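Local coordinates for protein post-proline cleaving enzyme (Rickettsia typhi, PDB 4HVT) that probably acts as a serine-type oligopeptidase that hydrolyses peptide bonds on the carboxyl side of proline residues, at residues R307-W310 and H315-K318; F158-L163 and D167-G172; L36-E41 and H656-E661; Q451-A454 and V460-P463; K206-I209 and P215-L218. All blocks are in the same frame, centred on the assembly; numbering follows the deposited sequence.

Contact 1 of 5, residues R307-W310 and H315-K318; sequences RSDW and HNIK
Trp310 and Ile317 face each other as an antiparallel hydrogen-bonded pair, the rung of a small beta hairpin (310-312 with 315-317) that stands out from the connection between strands 301-305 and 322-326 of a beta-propeller blade. Two backbone bonds define the rung: Trp310 N donates to Ile317 O at 2.9 Å, in the carbonyl plane, and Ile317 N donates to Trp310 O at 2.8 Å, where the donor is tilted 33° from that plane. Next to them, Asp309 CA brings its hydrogen to Ile317 O (3.3 Å).

Trp310 and Ile317 send their side chains to the same face and run side by side, yet they touch lightly: Ile317 CD1 meets Trp310 CE3 at 4.2 Å, approaching the indole obliquely. The indole also packs on Pro289 and Leu340. Asn316 crosses Asp309 with its amide almost perpendicular to the carboxylate (88°), and Asn316 OD1 rests near Asp309 CB.

At the exposed end, Lys318 is bent at both chi2 (-71°) and chi3, which curls its amine back alongside Asp309. The direct salt bridge is long, and Asp309 OD1 also accepts from Ala319 N. Water 1 closes the gap, donating to Asp309 OD1 at 2.6 Å and accepting from Lys318 NZ at 2.7 Å.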
# COMPACT_ATOMS: atom_id res chain seq x y z
N ARG A 307 -16.77 -8.87 5.48
CA ARG A 307 -16.76 -7.49 5.98
C ARG A 307 -18.04 -7.22 6.83
O ARG A 307 -18.06 -6.29 7.66
CB ARG A 307 -16.69 -6.51 4.78
CG ARG A 307 -16.95 -5.07 5.18
CD ARG A 307 -16.45 -4.11 4.11
NE ARG A 307 -17.00 -2.76 4.31
CZ ARG A 307 -16.48 -1.82 5.09
NH1 ARG A 307 -15.40 -2.07 5.81
NH2 ARG A 307 -17.11 -0.62 5.23
N SER A 308 -19.12 -7.96 6.54
CA SER A 308 -20.36 -7.86 7.29
C SER A 308 -20.79 -9.22 7.81
O SER A 308 -20.35 -10.26 7.29
CB SER A 308 -21.47 -7.27 6.39
OG SER A 308 -21.11 -5.99 5.95
N ASP A 309 -21.68 -9.19 8.82
CA ASP A 309 -22.26 -10.46 9.31
C ASP A 309 -23.00 -11.14 8.16
O ASP A 309 -23.59 -10.46 7.31
CB ASP A 309 -23.30 -10.23 10.40
CG ASP A 309 -22.74 -9.65 11.68
OD1 ASP A 309 -21.51 -9.64 11.91
OD2 ASP A 309 -23.62 -9.17 12.47
N TRP A 310 -22.93 -12.46 8.12
CA TRP A 310 -23.62 -13.26 7.11
C TRP A 310 -24.58 -14.25 7.80
O TRP A 310 -24.10 -15.16 8.47
CB TRP A 310 -22.58 -14.03 6.32
CG TRP A 310 -23.08 -14.80 5.16
CD1 TRP A 310 -24.37 -14.83 4.64
CD2 TRP A 310 -22.30 -15.66 4.33
NE1 TRP A 310 -24.41 -15.67 3.53
CE2 TRP A 310 -23.15 -16.18 3.32
CE3 TRP A 310 -20.99 -16.06 4.34
CZ2 TRP A 310 -22.67 -17.06 2.32
CZ3 TRP A 310 -20.51 -16.91 3.37
CH2 TRP A 310 -21.33 -17.38 2.35
N HIS A 315 -26.68 -20.19 10.99
CA HIS A 315 -25.58 -19.48 11.66
C HIS A 315 -25.59 -17.99 11.33
O HIS A 315 -25.98 -17.61 10.24
CB HIS A 315 -24.26 -20.11 11.22
CG HIS A 315 -24.21 -21.59 11.43
ND1 HIS A 315 -24.61 -22.49 10.46
CD2 HIS A 315 -23.87 -22.33 12.51
CE1 HIS A 315 -24.50 -23.72 10.93
NE2 HIS A 315 -24.05 -23.65 12.17
N ASN A 316 -25.21 -17.16 12.29
CA ASN A 316 -24.85 -15.77 11.97
C ASN A 316 -23.32 -15.79 12.01
O ASN A 316 -22.70 -15.92 13.08
CB ASN A 316 -25.49 -14.77 12.97
CG ASN A 316 -25.27 -13.29 12.57
OD1 ASN A 316 -25.32 -12.92 11.39
ND2 ASN A 316 -25.05 -12.45 13.56
N ILE A 317 -22.72 -15.75 10.84
CA ILE A 317 -21.25 -15.76 10.74
C ILE A 317 -20.76 -14.32 10.87
O ILE A 317 -21.07 -13.50 10.04
CB ILE A 317 -20.74 -16.37 9.43
CG1 ILE A 317 -21.47 -17.69 9.17
CG2 ILE A 317 -19.20 -16.54 9.50
CD1 ILE A 317 -21.18 -18.35 7.84
N LYS A 318 -20.03 -14.03 11.94
CA LYS A 318 -19.72 -12.64 12.24
C LYS A 318 -18.74 -11.94 11.27
O LYS A 318 -17.81 -12.56 10.72
CB LYS A 318 -19.23 -12.52 13.69
CG LYS A 318 -20.23 -13.00 14.74
CD LYS A 318 -21.44 -12.10 14.92
CE LYS A 318 -21.12 -10.89 15.80
NZ LYS A 318 -22.17 -9.82 15.73
O HOH W 1 -20.51 -8.47 14.01

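Contact 2 of 5, residues F158-L163 and D167-G172; sequences FREWDL and DFVKNG. With EDO (1,2-ethanediol), chain B.
Phe168 is held between two side chains of the neighbouring strand, Trp161 on one face of its ring and Arg159 on the other. On the first face the indole comes edge-on: Trp161 CD1 lies over the centre of the benzene ring, 3.8 Å from Phe168 CD1, and the planes stand at 73°, a T-shaped pair. On the opposite face the guanidinium of Arg159 lies nearly flat, its plane only 13° from that of the ring. Arg159 CZ is 3.9 Å from the ring centroid and offset toward the rim, a combined stack and cation-pi contact. The Arg159 chain reaches this position by a single bend at chi3 (67°), which lays the guanidinium on the ring, shifted so that NH2 sits 3.5 Å from Phe168 CB.

Beneath these groups runs a beta hairpin of a propeller blade. Val169 N donates to Glu160 O at 2.9 Å and Asp162 N to Asp167 O at 2.9 Å, while the return bond from Asp167 N to Asp162 O is weak. A type II turn from Val169 to Gly172 then brings Gly172 CA to 3.2 Å from Glu160 OE1, an oxygen that accepts from Phe173 N. Water 2 donates to both Glu160 O and Val169 O.

Glu160 OE2 forms salt bridges with Arg143 and Arg223, and Asp162 OD2 another with Arg143. The acids are thus paired with arginines of other strands and loops, whereas the charge of Arg159 is probably stabilised in part by the pi electrons of Phe168.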
# COMPACT_ATOMS: atom_id res chain seq x y z
N PHE A 158 3.01 -3.60 -20.05
CA PHE A 158 3.82 -4.78 -19.75
C PHE A 158 4.53 -5.17 -21.00
O PHE A 158 4.17 -4.74 -22.09
CB PHE A 158 2.98 -5.95 -19.26
CG PHE A 158 1.80 -6.23 -20.16
CD1 PHE A 158 1.93 -7.14 -21.22
CD2 PHE A 158 0.60 -5.68 -19.89
CE1 PHE A 158 0.85 -7.38 -22.06
CE2 PHE A 158 -0.49 -5.91 -20.73
CZ PHE A 158 -0.35 -6.80 -21.80
N ARG A 159 5.55 -6.02 -20.86
CA ARG A 159 6.23 -6.59 -21.99
C ARG A 159 6.58 -8.03 -21.67
O ARG A 159 7.03 -8.34 -20.54
CB ARG A 159 7.54 -5.87 -22.29
CG ARG A 159 7.39 -4.45 -22.71
CD ARG A 159 8.78 -3.87 -22.94
NE ARG A 159 9.46 -4.47 -24.08
CZ ARG A 159 10.68 -4.13 -24.47
NH1 ARG A 159 11.38 -3.23 -23.79
NH2 ARG A 159 11.22 -4.71 -25.52
N GLU A 160 6.39 -8.92 -22.62
CA GLU A 160 6.74 -10.34 -22.43
C GLU A 160 8.24 -10.57 -22.52
O GLU A 160 8.92 -9.97 -23.34
CB GLU A 160 6.04 -11.16 -23.51
CG GLU A 160 6.05 -12.66 -23.23
CD GLU A 160 5.46 -13.48 -24.35
OE1 GLU A 160 5.00 -12.92 -25.37
OE2 GLU A 160 5.45 -14.71 -24.20
N TRP A 161 8.76 -11.44 -21.67
CA TRP A 161 10.18 -11.58 -21.47
C TRP A 161 10.52 -13.06 -21.29
O TRP A 161 9.72 -13.81 -20.77
CB TRP A 161 10.59 -10.75 -20.24
CG TRP A 161 12.07 -10.78 -19.91
CD1 TRP A 161 13.01 -9.86 -20.30
CD2 TRP A 161 12.73 -11.66 -19.00
NE1 TRP A 161 14.23 -10.17 -19.75
CE2 TRP A 161 14.08 -11.26 -18.94
CE3 TRP A 161 12.31 -12.75 -18.26
CZ2 TRP A 161 15.04 -11.93 -18.15
CZ3 TRP A 161 13.27 -13.45 -17.49
CH2 TRP A 161 14.60 -13.01 -17.43
N ASP A 162 11.67 -13.48 -21.80
CA ASP A 162 12.04 -14.89 -21.78
C ASP A 162 13.35 -15.17 -20.98
O ASP A 162 14.40 -14.61 -21.24
CB ASP A 162 12.19 -15.42 -23.17
CG ASP A 162 12.35 -16.94 -23.19
OD1 ASP A 162 13.50 -17.39 -23.01
OD2 ASP A 162 11.34 -17.70 -23.38
N LEU A 163 13.24 -16.08 -20.03
CA LEU A 163 14.35 -16.40 -19.08
C LEU A 163 15.54 -17.10 -19.73
O LEU A 163 16.70 -16.84 -19.34
CB LEU A 163 13.82 -17.25 -17.92
CG LEU A 163 14.78 -17.71 -16.82
CD1 LEU A 163 15.37 -16.48 -16.16
CD2 LEU A 163 14.03 -18.57 -15.83
N ASP A 167 15.96 -11.84 -22.19
CA ASP A 167 15.59 -10.68 -23.00
C ASP A 167 14.11 -10.69 -23.30
O ASP A 167 13.45 -11.73 -23.18
CB ASP A 167 16.37 -10.69 -24.34
CG ASP A 167 16.46 -9.32 -24.99
OD1 ASP A 167 16.09 -8.30 -24.40
OD2 ASP A 167 16.95 -9.26 -26.13
N PHE A 168 13.61 -9.51 -23.70
CA PHE A 168 12.24 -9.37 -24.15
C PHE A 168 11.98 -10.21 -25.41
O PHE A 168 12.86 -10.44 -26.26
CB PHE A 168 11.86 -7.88 -24.31
CG PHE A 168 11.90 -7.14 -23.02
CD1 PHE A 168 10.90 -7.32 -22.09
CD2 PHE A 168 13.03 -6.41 -22.64
CE1 PHE A 168 10.92 -6.69 -20.86
CE2 PHE A 168 13.08 -5.81 -21.38
CZ PHE A 168 12.01 -5.96 -20.50
N VAL A 169 10.76 -10.72 -25.51
CA VAL A 169 10.37 -11.54 -26.62
C VAL A 169 10.04 -10.63 -27.81
O VAL A 169 9.10 -9.83 -27.71
CB VAL A 169 9.14 -12.39 -26.25
CG1 VAL A 169 8.63 -13.14 -27.48
CG2 VAL A 169 9.41 -13.34 -25.08
N LYS A 170 10.81 -10.75 -28.89
CA LYS A 170 10.50 -10.01 -30.15
C LYS A 170 9.06 -10.29 -30.60
O LYS A 170 8.72 -11.44 -30.81
CB LYS A 170 11.47 -10.47 -31.26
N ASN A 171 8.24 -9.24 -30.71
CA ASN A 171 6.81 -9.35 -31.11
C ASN A 171 5.94 -10.13 -30.10
O ASN A 171 4.87 -10.64 -30.46
CB ASN A 171 6.63 -9.93 -32.53
CG ASN A 171 7.46 -9.20 -33.55
OD1 ASN A 171 7.45 -7.98 -33.60
ND2 ASN A 171 8.25 -9.94 -34.31
N GLY A 172 6.40 -10.22 -28.85
CA GLY A 172 5.64 -10.87 -27.80
C GLY A 172 4.51 -10.02 -27.28
O GLY A 172 4.30 -8.91 -27.78
C1 EDO B . 1.74 -11.26 -29.10
O1 EDO B . 2.15 -12.22 -30.10
C2 EDO B . 0.29 -10.87 -29.38
O2 EDO B . 0.31 -10.12 -30.60
O HOH W 2 7.74 -8.61 -25.62

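Contact 3 of 5, residues L36-E41 and H656-E661; sequences LEWAKE and HGRIFE
Trp38 reaches from helix 34-51 to Arg658 and Glu661 of helix 655-664. With CG anti to the backbone N (chi1 178°), CB directs the ring outward from its own helix, and the touching begins only at the far rim of the six-membered ring. There CZ3 meets Arg658 CG at 4.1 Å. The outermost atom, CH2, has two partners, Glu661 CG at 3.5 Å and Arg658 O at 3.6 Å, both lying obliquely to the ring. The next atom, CZ2, lies 4.1 Å from the same Glu661 CG.

Arg658 slides past Trp38 in the opposite direction, its chain extended from CG to NE, and its guanidinium plane is 79° from the indole. Its tip reaches the other helix at Leu36, whose CD2 sits 3.9 Å from NH2, at the guanidinium edge. The charge is held elsewhere, by Glu676 and by the carbonyls of Leu27, Glu29 and Ala30. Glu661 is paired likewise with Arg42, further along the first helix.

The axes of the two short segments stay 11.8 Å apart, inclined at 67°. Helix 655-664, linking strands 640-646 and 672-677, packs Glu661 on Ile643 and Phe674; Ala39 also meets Phe674, on the outermost strand of the alpha/beta-hydrolase sheet.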
# COMPACT_ATOMS: atom_id res chain seq x y z
N LEU A 36 2.82 24.32 -13.40
CA LEU A 36 4.18 23.74 -13.29
C LEU A 36 5.25 24.75 -12.93
O LEU A 36 6.13 24.47 -12.10
CB LEU A 36 4.58 23.02 -14.58
CG LEU A 36 3.66 21.88 -14.98
CD1 LEU A 36 4.01 21.39 -16.37
CD2 LEU A 36 3.71 20.75 -13.96
N GLU A 37 5.18 25.94 -13.53
CA GLU A 37 6.10 27.01 -13.21
C GLU A 37 5.93 27.49 -11.75
O GLU A 37 6.91 27.61 -11.03
CB GLU A 37 5.94 28.18 -14.18
N TRP A 38 4.68 27.70 -11.35
CA TRP A 38 4.33 28.13 -10.00
C TRP A 38 4.91 27.11 -9.02
O TRP A 38 5.60 27.46 -8.08
CB TRP A 38 2.79 28.24 -9.88
CG TRP A 38 2.27 28.63 -8.50
CD1 TRP A 38 2.02 29.87 -8.07
CD2 TRP A 38 1.91 27.75 -7.43
NE1 TRP A 38 1.54 29.86 -6.78
CE2 TRP A 38 1.48 28.56 -6.35
CE3 TRP A 38 1.92 26.37 -7.27
CZ2 TRP A 38 1.06 28.03 -5.13
CZ3 TRP A 38 1.51 25.85 -6.07
CH2 TRP A 38 1.09 26.68 -5.00
N ALA A 39 4.62 25.84 -9.28
CA ALA A 39 5.08 24.76 -8.44
C ALA A 39 6.60 24.64 -8.38
O ALA A 39 7.13 24.45 -7.29
CB ALA A 39 4.43 23.44 -8.86
N LYS A 40 7.28 24.68 -9.54
CA LYS A 40 8.78 24.66 -9.63
C LYS A 40 9.45 25.72 -8.79
O LYS A 40 10.43 25.45 -8.08
CB LYS A 40 9.24 24.79 -11.09
N GLU A 41 8.89 26.93 -8.86
CA GLU A 41 9.43 28.07 -8.10
C GLU A 41 9.31 27.88 -6.60
O GLU A 41 10.25 28.13 -5.87
CB GLU A 41 8.77 29.39 -8.51
CG GLU A 41 9.61 30.14 -9.53
CD GLU A 41 10.07 29.22 -10.64
OE1 GLU A 41 11.28 28.87 -10.66
OE2 GLU A 41 9.22 28.81 -11.47
N HIS A 656 -4.72 18.90 -4.67
CA HIS A 656 -4.92 18.98 -3.21
C HIS A 656 -3.78 19.67 -2.49
O HIS A 656 -4.00 20.52 -1.63
CB HIS A 656 -5.20 17.60 -2.60
CG HIS A 656 -6.40 16.92 -3.17
ND1 HIS A 656 -7.68 17.19 -2.73
CD2 HIS A 656 -6.53 15.98 -4.15
CE1 HIS A 656 -8.54 16.44 -3.41
NE2 HIS A 656 -7.87 15.73 -4.29
N GLY A 657 -2.57 19.29 -2.85
CA GLY A 657 -1.36 19.88 -2.21
C GLY A 657 -1.18 21.33 -2.68
O GLY A 657 -0.89 22.24 -1.88
N ARG A 658 -1.40 21.54 -3.98
CA ARG A 658 -1.22 22.84 -4.58
C ARG A 658 -2.17 23.85 -3.95
O ARG A 658 -1.73 24.93 -3.53
CB ARG A 658 -1.50 22.79 -6.06
CG ARG A 658 -0.38 22.26 -6.87
CD ARG A 658 -0.88 21.85 -8.24
NE ARG A 658 0.17 21.40 -9.13
CZ ARG A 658 -0.03 21.12 -10.42
NH1 ARG A 658 -1.22 21.29 -11.00
NH2 ARG A 658 1.00 20.71 -11.14
N ILE A 659 -3.47 23.54 -3.89
CA ILE A 659 -4.44 24.49 -3.26
C ILE A 659 -4.21 24.82 -1.77
O ILE A 659 -4.39 26.01 -1.31
CB ILE A 659 -5.93 24.09 -3.56
CG1 ILE A 659 -6.88 25.23 -3.22
CG2 ILE A 659 -6.43 22.82 -2.83
CD1 ILE A 659 -6.69 26.44 -4.08
N PHE A 660 -3.78 23.79 -1.01
CA PHE A 660 -3.48 24.00 0.38
C PHE A 660 -2.30 25.00 0.49
O PHE A 660 -2.36 25.87 1.28
CB PHE A 660 -3.14 22.70 1.01
CG PHE A 660 -3.14 22.70 2.50
CD1 PHE A 660 -4.15 23.31 3.22
CD2 PHE A 660 -2.20 21.92 3.18
CE1 PHE A 660 -4.16 23.27 4.59
CE2 PHE A 660 -2.22 21.86 4.53
CZ PHE A 660 -3.23 22.52 5.24
N GLU A 661 -1.23 24.76 -0.28
CA GLU A 661 -0.08 25.70 -0.34
C GLU A 661 -0.55 27.10 -0.76
O GLU A 661 -0.16 28.11 -0.19
CB GLU A 661 0.95 25.19 -1.33
CG GLU A 661 2.11 26.10 -1.71
CD GLU A 661 3.00 26.51 -0.53
OE1 GLU A 661 2.79 26.12 0.65
OE2 GLU A 661 3.92 27.33 -0.79

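Contact 4 of 5, residues Q451-A454 and V460-P463; sequences QKEA and VKIP. With EDO (1,2-ethanediol), chain D.
Glu453 and Lys461 meet through the carboxylate of the one and the aliphatic stem of the other. The two carboxylate oxygens have different neighbours: Glu453 OE1 approaches Lys461 CB at 3.5 Å, and Glu453 OE2 comes to 3.7 Å from C1 of a 1,2-ethanediol, probably taken up from the crystallisation liquor. That diol donates from O2 to Lys461 O at 2.7 Å; its nearest approach to Glu453 is through that carbon. The Pro463 ring lies on the Glu453 face of the sheet and packs on Trp526 and Phe522. Glu453, its chain extended, crosses Lys461 at about a right angle.

The backbones behind these groups form a beta hairpin of strands 447-455 and 461-469, antiparallel with the axes of the two short segments inclined at 146°. Glu453 and Pro463 make a non-hydrogen-bonded pair. Ala454 and Ile462 make the hydrogen-bonded one: Ala454 N donates to Ile462 O and Ile462 N to Ala454 O, each at 2.9 Å, with both donors tilted by about 20° from the carbonyl plane. The same carbonyls also receive CA hydrogens, Ile462 O from Glu453 CA (3.2 Å) and Ala454 O from Lys461 CA (3.3 Å). Ala454 and Ile462 turn to the other face, where Val545 of helix 536-551 touches both.

Glu453 OE1 and Lys461 NZ remain 6.0 Å apart, because Lys461, bent at chi2 (-59°), carries its amine away to Thr455 OG1. Any attraction between the charges is therefore probably diffuse, and the backbone bonds hold the strands. The Ala454 and Ile462 face is buried and apolar; the other pairs the exposed Glu453 with the buried Pro463 ring.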
# COMPACT_ATOMS: atom_id res chain seq x y z
N GLN A 451 3.79 -0.76 23.85
CA GLN A 451 2.41 -0.72 23.32
C GLN A 451 1.51 -0.18 24.38
O GLN A 451 1.46 -0.69 25.50
CB GLN A 451 1.96 -2.11 22.86
CG GLN A 451 0.56 -2.10 22.34
CD GLN A 451 0.15 -3.41 21.72
OE1 GLN A 451 0.97 -4.35 21.57
NE2 GLN A 451 -1.14 -3.50 21.38
N LYS A 452 0.90 0.96 24.09
CA LYS A 452 0.11 1.68 25.02
C LYS A 452 -1.30 1.92 24.46
O LYS A 452 -1.61 1.52 23.34
CB LYS A 452 0.85 3.01 25.31
CG LYS A 452 2.18 2.84 26.04
CD LYS A 452 2.95 4.15 26.15
CE LYS A 452 2.39 5.05 27.24
NZ LYS A 452 3.06 4.79 28.54
N GLU A 453 -2.18 2.48 25.29
CA GLU A 453 -3.53 2.90 24.86
C GLU A 453 -3.92 4.26 25.36
O GLU A 453 -3.65 4.64 26.46
CB GLU A 453 -4.58 1.92 25.33
CG GLU A 453 -4.36 0.50 24.80
CD GLU A 453 -5.48 -0.44 25.19
OE1 GLU A 453 -6.07 -0.22 26.28
OE2 GLU A 453 -5.77 -1.38 24.38
N ALA A 454 -4.59 5.02 24.51
CA ALA A 454 -5.18 6.28 24.91
C ALA A 454 -6.69 6.05 25.08
O ALA A 454 -7.22 5.10 24.55
CB ALA A 454 -4.90 7.31 23.85
N VAL A 460 -13.64 4.71 24.20
CA VAL A 460 -12.89 3.68 23.43
C VAL A 460 -11.36 3.83 23.54
O VAL A 460 -10.79 4.93 23.42
CB VAL A 460 -13.35 3.69 21.92
CG1 VAL A 460 -12.58 2.69 21.06
CG2 VAL A 460 -14.84 3.36 21.77
N LYS A 461 -10.69 2.71 23.84
CA LYS A 461 -9.25 2.63 23.86
C LYS A 461 -8.61 2.51 22.48
O LYS A 461 -8.96 1.64 21.67
CB LYS A 461 -8.77 1.47 24.74
CG LYS A 461 -9.38 1.34 26.12
CD LYS A 461 -9.18 2.54 27.00
CE LYS A 461 -9.74 2.22 28.39
NZ LYS A 461 -9.82 3.41 29.26
N ILE A 462 -7.60 3.35 22.26
CA ILE A 462 -6.94 3.47 20.99
C ILE A 462 -5.51 3.04 21.21
O ILE A 462 -4.80 3.67 21.98
CB ILE A 462 -6.93 4.97 20.51
CG1 ILE A 462 -8.36 5.56 20.51
CG2 ILE A 462 -6.28 5.12 19.14
CD1 ILE A 462 -9.42 4.80 19.74
N PRO A 463 -5.07 1.99 20.53
CA PRO A 463 -3.69 1.56 20.67
C PRO A 463 -2.74 2.57 20.07
O PRO A 463 -3.06 3.23 19.07
CB PRO A 463 -3.61 0.29 19.82
CG PRO A 463 -4.99 -0.15 19.59
CD PRO A 463 -5.83 1.12 19.62
C1 EDO D . -8.60 -1.93 22.10
O1 EDO D . -9.21 -2.76 23.10
C2 EDO D . -9.66 -1.42 21.14
O2 EDO D . -10.57 -0.58 21.82

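Contact 5 of 5, residues K206-I209 and P215-L218; sequences KNEI and PNSL
Glu208 and Asn216 join backbone to backbone where a long connection in a beta-propeller blade returns to strand 217-222, the third strand of the sheet that starts at 190-192. Hydrogen bonding comes first. Asn216 N donates to Glu208 O at 3.1 Å, and the donor stands well above the carbonyl plane, 56° out of it, so the bond is straight at the hydrogen but does not follow a lone pair. Glu208 is the centre of an inverse gamma turn, closed by a weak bond from Ile209 N to Asn207 O, and this tight bend presents the Glu208 carbonyl to the returning chain. The same oxygen receives the CA hydrogen of Pro215 at 3.5 Å.

Charge is settled outside the pair. Glu208 OE2 forms a salt bridge with Lys232 and a hydrogen bond with Tyr219, and OE1 accepts from the backbone nitrogens of Leu204 and His205. OE2 thus reaches strands 217-222 and 231-235, while OE1 stays within the connection.

Apolar contact is slight: Ile209 CG2 approaches Pro215 CA at 4.4 Å, while the Pro215 ring turns toward Val203 and Thr188.

Solvent supplies the last link, water 3, which donates to Glu208 O at 2.8 Å and accepts from Ser217 N at 2.9 Å.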
# COMPACT_ATOMS: atom_id res chain seq x y z
N LYS A 206 -10.23 5.10 -25.95
CA LYS A 206 -10.22 6.18 -24.95
C LYS A 206 -11.35 6.13 -23.91
O LYS A 206 -11.14 6.48 -22.73
CB LYS A 206 -10.36 7.56 -25.69
N ASN A 207 -12.53 5.75 -24.35
CA ASN A 207 -13.71 5.75 -23.51
C ASN A 207 -13.90 4.51 -22.62
O ASN A 207 -14.87 4.46 -21.87
CB ASN A 207 -14.98 6.00 -24.33
CG ASN A 207 -15.38 4.81 -25.18
OD1 ASN A 207 -14.56 3.99 -25.56
ND2 ASN A 207 -16.67 4.72 -25.49
N GLU A 208 -12.95 3.57 -22.68
CA GLU A 208 -13.08 2.30 -21.94
C GLU A 208 -12.53 2.47 -20.54
O GLU A 208 -11.64 1.76 -20.10
CB GLU A 208 -12.39 1.16 -22.66
CG GLU A 208 -13.10 0.76 -23.93
CD GLU A 208 -12.43 -0.36 -24.68
OE1 GLU A 208 -11.17 -0.38 -24.74
OE2 GLU A 208 -13.19 -1.21 -25.23
N ILE A 209 -13.10 3.44 -19.82
CA ILE A 209 -12.72 3.76 -18.45
C ILE A 209 -13.97 4.09 -17.63
O ILE A 209 -14.98 4.50 -18.19
CB ILE A 209 -11.69 4.92 -18.34
CG1 ILE A 209 -12.20 6.14 -19.08
CG2 ILE A 209 -10.36 4.47 -18.92
CD1 ILE A 209 -11.33 7.37 -18.89
N PRO A 215 -9.56 1.22 -16.09
CA PRO A 215 -10.14 0.45 -17.22
C PRO A 215 -11.47 -0.21 -16.86
O PRO A 215 -11.58 -0.83 -15.78
CB PRO A 215 -9.09 -0.61 -17.50
CG PRO A 215 -7.79 -0.01 -16.98
CD PRO A 215 -8.21 0.74 -15.72
N ASN A 216 -12.45 -0.09 -17.76
CA ASN A 216 -13.73 -0.71 -17.55
C ASN A 216 -13.94 -2.06 -18.27
O ASN A 216 -15.00 -2.67 -18.13
CB ASN A 216 -14.88 0.24 -17.93
CG ASN A 216 -15.04 0.39 -19.45
OD1 ASN A 216 -14.15 0.08 -20.23
ND2 ASN A 216 -16.18 0.86 -19.86
N SER A 217 -12.95 -2.52 -19.00
CA SER A 217 -13.14 -3.73 -19.85
C SER A 217 -12.09 -4.77 -19.66
O SER A 217 -10.98 -4.42 -19.26
CB SER A 217 -13.17 -3.32 -21.32
OG SER A 217 -14.20 -2.38 -21.55
N LEU A 218 -12.41 -6.02 -19.97
CA LEU A 218 -11.45 -7.10 -20.05
C LEU A 218 -11.44 -7.61 -21.44
O LEU A 218 -12.52 -7.76 -22.05
CB LEU A 218 -11.88 -8.24 -19.11
CG LEU A 218 -11.83 -7.94 -17.59
CD1 LEU A 218 -12.36 -9.11 -16.75
CD2 LEU A 218 -10.42 -7.56 -17.17
O HOH W 3 -10.86 -0.91 -20.24

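Overall arrangement
Contacts 2, 5 and 1 follow one another along the chain within the beta-propeller, each in a different blade sheet or a connection of one. Contacts 2 and 5 are neighbours, with centres about 25 Å apart, whereas contact 1 lies about 46 Å from contact 2. Contact 4 follows in sequence, in the outermost hairpin of the mixed hydrolase sheet, its centre about 27 Å from that of contact 1. Contact 3 encloses all four: it brings an N-terminal helix against one near the C-terminus. As in other prolyl oligopeptidases, both chain ends thus build the hydrolase domain, and the propeller is inserted between them. No two contacts touch.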